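PDB 4A5N: uncharacterized HTH-type transcriptional regulator YybR from Bacillus subtilis, which probably binds DNA as a winged helix-turn-helix regulator of the MarR/DUF24 type and acts as a redox-responsive transcriptional activator. Local coordinates for residues F32-F42 and E83-E94. The protein carries 1 engineered substitution. Numbering follows the deposited sequence.
Sequences FYHMIDGKKRF and EYSLTEFGRTLE. With BME (beta-mercaptoethanol), chain F.
K40 and Y84 form a single antiparallel bridge, a hydrogen-bonded pair in which K40 N donates to Y84 O (2.9 Å) and Y84 N to K40 O (2.9 Å). Further along, a water accepts from L86 N and donates to M35 O, a second, indirect link between the backbones. In this winged helix-turn-helix fold the bridge lays the segment after helix 28-35 against the edge of strand 81-86 not taken by strand 70-75, the place of the short third strand in many winged-helix domains. F32, with CG anti to its backbone N (chi1 -174°), swings its ring against L86, whose CD2 lies over one face, offset toward the rim, 3.9 Å from the ring centroid, as a CH-pi contact. G90 O meets the ring edge. M35 CB packs on L86 CG at 3.8 Å. R91 reaches back end-on, NH1 (2.9 Å) and NH2 both gripping I36 O, NH1 on a lone pair in the carbonyl plane, NH2 from well above it, while E94 OE1 holds NH1 in a salt bridge. A leucine in place of R91 would probably leave I36 O and the E94 carboxylate without these donors. At the far end, K39 NZ forms a salt bridge with E83 OE2, from above the carboxylate plane (3.1 Å), while E83 OE1 is hydrogen-bonded to Y75 OH.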
# COMPACT_ATOMS: atom_id res chain seq x y z
N PHE B 32 9.73 5.50 -5.65
CA PHE B 32 8.93 6.70 -5.74
C PHE B 32 9.43 7.81 -4.83
O PHE B 32 9.64 8.96 -5.28
CB PHE B 32 7.46 6.36 -5.41
CG PHE B 32 6.52 7.52 -5.60
CD1 PHE B 32 6.54 8.60 -4.74
CD2 PHE B 32 5.65 7.52 -6.66
CE1 PHE B 32 5.68 9.67 -4.93
CE2 PHE B 32 4.80 8.61 -6.90
CZ PHE B 32 4.80 9.66 -6.01
N TYR B 33 9.60 7.49 -3.55
CA TYR B 33 10.04 8.47 -2.57
C TYR B 33 11.32 9.18 -3.00
O TYR B 33 11.41 10.41 -2.90
CB TYR B 33 10.21 7.86 -1.17
CG TYR B 33 10.70 8.87 -0.17
CD1 TYR B 33 9.83 9.80 0.41
CD2 TYR B 33 12.04 8.93 0.17
CE1 TYR B 33 10.30 10.75 1.32
CE2 TYR B 33 12.51 9.88 1.07
CZ TYR B 33 11.65 10.78 1.64
OH TYR B 33 12.17 11.69 2.53
N HIS B 34 12.26 8.41 -3.53
CA HIS B 34 13.57 8.93 -3.89
C HIS B 34 13.54 9.75 -5.17
O HIS B 34 14.45 10.51 -5.44
CB HIS B 34 14.59 7.80 -3.87
CG HIS B 34 15.00 7.39 -2.45
ND1 HIS B 34 16.06 7.95 -1.80
CD2 HIS B 34 14.44 6.46 -1.55
CE1 HIS B 34 16.14 7.44 -0.56
NE2 HIS B 34 15.16 6.53 -0.41
N MET B 35 12.46 9.66 -5.93
CA MET B 35 12.30 10.56 -7.07
C MET B 35 11.57 11.85 -6.72
O MET B 35 11.49 12.73 -7.58
CB MET B 35 11.62 9.88 -8.23
CG MET B 35 12.50 8.87 -8.97
SD MET B 35 11.66 7.96 -10.30
CE MET B 35 10.93 6.62 -9.34
N ILE B 36 11.06 11.96 -5.50
CA ILE B 36 10.31 13.17 -5.10
C ILE B 36 11.20 14.42 -5.25
O ILE B 36 10.76 15.47 -5.74
CB ILE B 36 9.76 13.04 -3.65
CG1 ILE B 36 8.58 12.06 -3.58
CG2 ILE B 36 9.34 14.39 -3.09
CD1 ILE B 36 8.02 11.91 -2.19
N ASP B 37 12.47 14.32 -4.89
CA ASP B 37 13.38 15.47 -4.99
C ASP B 37 14.11 15.63 -6.31
O ASP B 37 15.00 16.46 -6.40
CB ASP B 37 14.40 15.50 -3.81
CG ASP B 37 15.44 14.37 -3.85
OD1 ASP B 37 15.40 13.43 -4.68
OD2 ASP B 37 16.35 14.42 -2.99
N GLY B 38 13.73 14.82 -7.31
CA GLY B 38 14.29 14.89 -8.68
C GLY B 38 14.75 13.55 -9.26
O GLY B 38 14.78 12.54 -8.57
N LYS B 39 15.14 13.59 -10.53
CA LYS B 39 15.40 12.39 -11.35
C LYS B 39 16.57 11.59 -10.80
O LYS B 39 17.45 12.18 -10.15
CB LYS B 39 15.62 12.82 -12.83
CG LYS B 39 17.04 13.24 -13.23
CD LYS B 39 17.40 14.66 -12.83
CE LYS B 39 18.82 15.05 -13.26
NZ LYS B 39 19.00 15.40 -14.70
N LYS B 40 16.56 10.27 -11.02
CA LYS B 40 17.59 9.36 -10.53
C LYS B 40 18.03 8.40 -11.62
O LYS B 40 17.24 7.98 -12.46
CB LYS B 40 17.07 8.53 -9.32
CG LYS B 40 16.62 9.34 -8.11
CD LYS B 40 17.80 10.08 -7.47
CE LYS B 40 17.45 10.84 -6.20
NZ LYS B 40 16.55 12.01 -6.46
N ARG B 41 19.30 8.01 -11.59
CA ARG B 41 19.79 6.99 -12.51
C ARG B 41 19.63 5.64 -11.82
O ARG B 41 19.53 5.56 -10.61
CB ARG B 41 21.26 7.23 -12.91
CG ARG B 41 21.57 8.63 -13.42
CD ARG B 41 23.04 8.79 -13.72
NE ARG B 41 23.88 8.69 -12.52
CZ ARG B 41 24.05 9.68 -11.66
NH1 ARG B 41 23.45 10.84 -11.86
NH2 ARG B 41 24.84 9.53 -10.62
N PHE B 42 19.67 4.59 -12.63
CA PHE B 42 19.48 3.22 -12.18
C PHE B 42 20.45 2.86 -11.06
O PHE B 42 20.03 2.35 -10.03
CB PHE B 42 19.72 2.31 -13.40
CG PHE B 42 19.33 0.89 -13.22
CD1 PHE B 42 18.03 0.48 -13.45
CD2 PHE B 42 20.31 -0.09 -12.94
CE1 PHE B 42 17.66 -0.84 -13.34
CE2 PHE B 42 19.94 -1.42 -12.84
CZ PHE B 42 18.62 -1.79 -13.03
N GLU B 83 17.58 8.26 -17.20
CA GLU B 83 17.05 8.97 -16.02
C GLU B 83 15.57 8.72 -15.80
O GLU B 83 14.78 8.81 -16.73
CB GLU B 83 17.30 10.46 -16.18
CG GLU B 83 18.77 10.82 -16.16
CD GLU B 83 19.02 12.27 -16.41
OE1 GLU B 83 18.17 12.94 -17.05
OE2 GLU B 83 20.07 12.75 -15.93
N TYR B 84 15.23 8.39 -14.56
CA TYR B 84 13.88 8.08 -14.09
C TYR B 84 13.36 9.24 -13.23
O TYR B 84 14.05 9.70 -12.30
CB TYR B 84 13.91 6.81 -13.25
CG TYR B 84 14.38 5.64 -14.03
CD1 TYR B 84 13.48 4.87 -14.77
CD2 TYR B 84 15.72 5.30 -14.06
CE1 TYR B 84 13.92 3.79 -15.52
CE2 TYR B 84 16.17 4.21 -14.80
CZ TYR B 84 15.26 3.47 -15.53
OH TYR B 84 15.66 2.38 -16.27
N SER B 85 12.14 9.69 -13.52
CA SER B 85 11.53 10.78 -12.78
C SER B 85 10.06 10.54 -12.61
O SER B 85 9.48 9.65 -13.31
CB SER B 85 11.76 12.07 -13.53
OG SER B 85 11.36 11.95 -14.89
N LEU B 86 9.43 11.33 -11.74
CA LEU B 86 8.01 11.26 -11.58
C LEU B 86 7.37 12.09 -12.68
O LEU B 86 7.81 13.15 -13.01
CB LEU B 86 7.55 11.77 -10.21
CG LEU B 86 8.06 11.10 -8.95
CD1 LEU B 86 7.46 11.79 -7.73
CD2 LEU B 86 7.70 9.60 -9.00
N THR B 87 6.32 11.57 -13.25
CA THR B 87 5.49 12.32 -14.17
C THR B 87 4.60 13.23 -13.32
O THR B 87 4.45 13.01 -12.11
CB THR B 87 4.62 11.36 -14.99
OG1 THR B 87 3.72 10.65 -14.12
CG2 THR B 87 5.49 10.36 -15.79
N GLU B 88 3.97 14.21 -13.94
CA GLU B 88 2.95 14.98 -13.27
C GLU B 88 1.83 14.10 -12.68
O GLU B 88 1.38 14.35 -11.58
CB GLU B 88 2.38 16.07 -14.21
CG GLU B 88 3.39 17.20 -14.47
CD GLU B 88 4.11 17.68 -13.19
OE1 GLU B 88 3.43 18.18 -12.25
OE2 GLU B 88 5.36 17.52 -13.10
N PHE B 89 1.42 13.07 -13.39
CA PHE B 89 0.43 12.14 -12.90
C PHE B 89 0.99 11.41 -11.66
O PHE B 89 0.36 11.33 -10.60
CB PHE B 89 0.14 11.14 -14.00
CG PHE B 89 -0.91 10.15 -13.64
CD1 PHE B 89 -2.16 10.56 -13.18
CD2 PHE B 89 -0.66 8.79 -13.77
CE1 PHE B 89 -3.14 9.63 -12.85
CE2 PHE B 89 -1.65 7.86 -13.45
CZ PHE B 89 -2.88 8.27 -12.99
N GLY B 90 2.20 10.91 -11.80
CA GLY B 90 2.94 10.37 -10.65
C GLY B 90 2.93 11.21 -9.37
O GLY B 90 2.72 10.68 -8.28
N ARG B 91 3.22 12.50 -9.50
CA ARG B 91 3.26 13.45 -8.41
C ARG B 91 1.93 13.56 -7.66
O ARG B 91 1.92 13.99 -6.52
CB ARG B 91 3.63 14.86 -8.91
CG ARG B 91 5.01 15.01 -9.52
CD ARG B 91 5.97 15.59 -8.52
NE ARG B 91 7.36 15.66 -8.97
CZ ARG B 91 8.38 15.69 -8.12
NH1 ARG B 91 8.13 15.73 -6.81
NH2 ARG B 91 9.62 15.75 -8.54
N THR B 92 0.81 13.18 -8.30
CA THR B 92 -0.49 13.16 -7.59
C THR B 92 -0.56 12.11 -6.48
O THR B 92 -1.39 12.25 -5.58
CB THR B 92 -1.74 13.01 -8.52
OG1 THR B 92 -1.84 11.69 -9.02
CG2 THR B 92 -1.66 14.00 -9.66
N LEU B 93 0.32 11.11 -6.53
CA LEU B 93 0.45 10.15 -5.43
C LEU B 93 1.41 10.60 -4.35
O LEU B 93 1.50 9.96 -3.32
CB LEU B 93 1.00 8.79 -5.93
CG LEU B 93 0.11 7.80 -6.63
CD1 LEU B 93 0.94 6.77 -7.39
CD2 LEU B 93 -0.85 7.07 -5.69
N GLU B 94 2.09 11.72 -4.54
CA GLU B 94 3.06 12.20 -3.53
C GLU B 94 2.50 12.42 -2.10
O GLU B 94 3.14 12.00 -1.11
CB GLU B 94 3.88 13.37 -4.10
CG GLU B 94 4.69 14.12 -3.06
CD GLU B 94 5.61 15.19 -3.68
OE1 GLU B 94 5.81 15.19 -4.92
OE2 GLU B 94 6.13 15.99 -2.88
C1 BME F . 26.62 5.16 -12.31
C2 BME F . 27.41 6.16 -11.55
O1 BME F . 25.45 5.84 -12.81
S2 BME F . 26.17 7.03 -10.56
O HOH W 1 11.36 12.99 -10.21
O HOH W 2 21.37 12.14 -13.63